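Hypothetical protein Atu2144 (Agrobacterium tumefaciens, PDB 2ODF) is of unknown function but belongs to the N-formylglutamate amidohydrolase family, and so probably hydrolyses amide bonds of N-acylated amino acids or related compounds. Local coordinates at residues 26-31 / 146-151. Sequence-based numbering, arbitrary orientation.
Sequences DVLLVC and RKVVVV
The Asp26 carboxylate lies against the aliphatic chain of Lys147, with OD2 3.6 Å from CD of that lysine. The Arg146 guanidinium meets the contact at one edge. There, in its plane, a water accepts a bond from NE at 2.8 Å. The same water lies within bonding distance of Asp26 OD1 and Lys147 O, but may not serve both at once. Arg146 NH2 is held by Ala23 O. A second water links Asp26 OD2 to Lys147 NZ. The Lys147 chain is extended, with CG anti to the backbone N (chi1 -175°). It runs past the carboxylate. Lys147 NZ ends 4.3 Å from Asp26 OD2, too far for a direct salt bridge.

Further in, the strands 27-31 and 149-156 pair in parallel. Val149 N bonds Asp26 O. Leu28 gives its N-H to Val149 O at 2.8 Å. Leu28 O then accepts from Val151 N at 2.9 Å. Val30 N bonds Val151 O, and the pairing runs on to Ile153.

Val27, Leu29, Val149 and Val151 share one face of the sheet. Val27 CG1 touches Val151 CG2 at 3.7 Å. Leu29 CD2 lies alongside Val151 CG1 at 4.0 Å. Helix 234-256 packs on this face through Leu252 and Met248. Leu28 and Val30 lie on the other face, against helix 116-143.

This is a central parallel pair of an alpha/beta sheet with helices on both faces. Backbone bonds and apolar packing join its buried part. At the polar end of the pair, water carries the link between opposite charges, so their attraction is probably screened.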
loop_
_atom_site.group_PDB
_atom_site.type_symbol
_atom_site.label_atom_id
_atom_site.label_comp_id
_atom_site.label_asym_id
_atom_site.label_seq_id
_atom_site.Cartn_x
_atom_site.Cartn_y
_atom_site.Cartn_z
ATOM N N ASP A 26 -4.251 -14.312 25.622
ATOM C CA ASP A 26 -4.612 -12.921 25.327
ATOM C C ASP A 26 -3.524 -12.183 24.509
ATOM O O ASP A 26 -3.829 -11.248 23.761
ATOM C CB ASP A 26 -4.837 -12.113 26.621
ATOM C CG ASP A 26 -5.941 -12.680 27.519
ATOM O OD1 ASP A 26 -6.904 -13.319 27.012
ATOM O OD2 ASP A 26 -5.830 -12.462 28.751
ATOM N N VAL A 27 -2.261 -12.586 24.642
ATOM C CA VAL A 27 -1.170 -11.903 23.948
ATOM C C VAL A 27 -1.121 -12.282 22.440
ATOM O O VAL A 27 -1.266 -13.448 22.070
ATOM C CB VAL A 27 0.181 -12.167 24.645
ATOM C CG1 VAL A 27 1.327 -11.697 23.824
ATOM C CG2 VAL A 27 0.207 -11.477 26.024
ATOM N N LEU A 28 -0.994 -11.268 21.584
ATOM C CA LEU A 28 -0.790 -11.461 20.138
ATOM C C LEU A 28 0.602 -10.953 19.817
ATOM O O LEU A 28 0.888 -9.739 19.929
ATOM C CB LEU A 28 -1.837 -10.691 19.332
ATOM C CG LEU A 28 -1.787 -10.808 17.788
ATOM C CD1 LEU A 28 -1.840 -12.256 17.272
ATOM C CD2 LEU A 28 -2.882 -9.926 17.104
ATOM N N LEU A 29 1.486 -11.892 19.496
ATOM C CA LEU A 29 2.871 -11.599 19.223
ATOM C C LEU A 29 3.034 -11.279 17.742
ATOM O O LEU A 29 2.450 -11.967 16.884
ATOM C CB LEU A 29 3.761 -12.777 19.603
ATOM C CG LEU A 29 3.850 -13.119 21.101
ATOM C CD1 LEU A 29 4.276 -14.600 21.367
ATOM C CD2 LEU A 29 4.749 -12.109 21.833
ATOM N N VAL A 30 3.816 -10.230 17.468
ATOM C CA VAL A 30 4.075 -9.722 16.107
ATOM C C VAL A 30 5.585 -9.514 15.914
ATOM O O VAL A 30 6.246 -8.878 16.741
ATOM C CB VAL A 30 3.306 -8.398 15.834
ATOM C CG1 VAL A 30 3.594 -7.871 14.402
ATOM C CG2 VAL A 30 1.773 -8.607 16.133
ATOM N N CYS A 31 6.123 -10.045 14.827
ATOM C CA CYS A 31 7.551 -9.947 14.541
ATOM C C CYS A 31 7.778 -9.562 13.081
ATOM O O CYS A 31 7.835 -10.420 12.197
ATOM C CB CYS A 31 8.248 -11.278 14.879
ATOM S SG CYS A 31 10.012 -11.126 14.902
ATOM N N ARG A 146 -12.738 -11.333 23.247
ATOM C CA ARG A 146 -11.505 -11.685 23.901
ATOM C C ARG A 146 -10.615 -10.495 24.078
ATOM O O ARG A 146 -10.601 -9.632 23.280
ATOM C CB ARG A 146 -10.766 -12.755 23.116
ATOM C CG ARG A 146 -11.494 -14.062 23.110
ATOM C CD ARG A 146 -10.715 -15.255 22.722
ATOM N NE ARG A 146 -9.302 -15.231 22.969
ATOM C CZ ARG A 146 -8.455 -16.046 22.367
ATOM N NH1 ARG A 146 -8.892 -16.915 21.505
ATOM N NH2 ARG A 146 -7.163 -15.983 22.584
ATOM N N LYS A 147 -9.860 -10.489 25.144
ATOM C CA LYS A 147 -8.810 -9.512 25.353
ATOM C C LYS A 147 -7.699 -9.730 24.308
ATOM O O LYS A 147 -7.387 -10.869 23.950
ATOM C CB LYS A 147 -8.296 -9.663 26.780
ATOM C CG LYS A 147 -7.257 -8.642 27.275
ATOM C CD LYS A 147 -6.835 -9.023 28.702
ATOM C CE LYS A 147 -5.795 -8.116 29.300
ATOM N NZ LYS A 147 -5.228 -8.670 30.576
ATOM N N VAL A 148 -7.186 -8.632 23.755
ATOM C CA VAL A 148 -6.015 -8.659 22.863
ATOM C C VAL A 148 -4.945 -7.723 23.400
ATOM O O VAL A 148 -5.239 -6.572 23.729
ATOM C CB VAL A 148 -6.341 -8.198 21.437
ATOM C CG1 VAL A 148 -5.074 -8.276 20.592
ATOM C CG2 VAL A 148 -7.490 -9.029 20.836
ATOM N N VAL A 149 -3.733 -8.242 23.557
ATOM C CA VAL A 149 -2.595 -7.473 24.033
ATOM C C VAL A 149 -1.552 -7.582 22.910
ATOM O O VAL A 149 -1.063 -8.679 22.589
ATOM C CB VAL A 149 -2.000 -8.005 25.369
ATOM C CG1 VAL A 149 -0.745 -7.197 25.782
ATOM C CG2 VAL A 149 -3.047 -8.026 26.536
ATOM N N VAL A 150 -1.248 -6.451 22.284
ATOM C CA VAL A 150 -0.398 -6.461 21.082
ATOM C C VAL A 150 1.035 -6.307 21.509
ATOM O O VAL A 150 1.412 -5.291 22.067
ATOM C CB VAL A 150 -0.810 -5.347 20.084
ATOM C CG1 VAL A 150 0.111 -5.347 18.804
ATOM C CG2 VAL A 150 -2.283 -5.520 19.713
ATOM N N VAL A 151 1.854 -7.308 21.208
ATOM C CA VAL A 151 3.232 -7.296 21.672
ATOM C C VAL A 151 4.112 -7.540 20.471
ATOM O O VAL A 151 4.029 -8.604 19.870
ATOM C CB VAL A 151 3.498 -8.397 22.728
ATOM C CG1 VAL A 151 4.994 -8.378 23.140
ATOM C CG2 VAL A 151 2.560 -8.233 23.949
HETATM O O HOH W 1 -7.808 -13.553 24.584
HETATM O O HOH W 2 -3.831 -11.007 29.755
#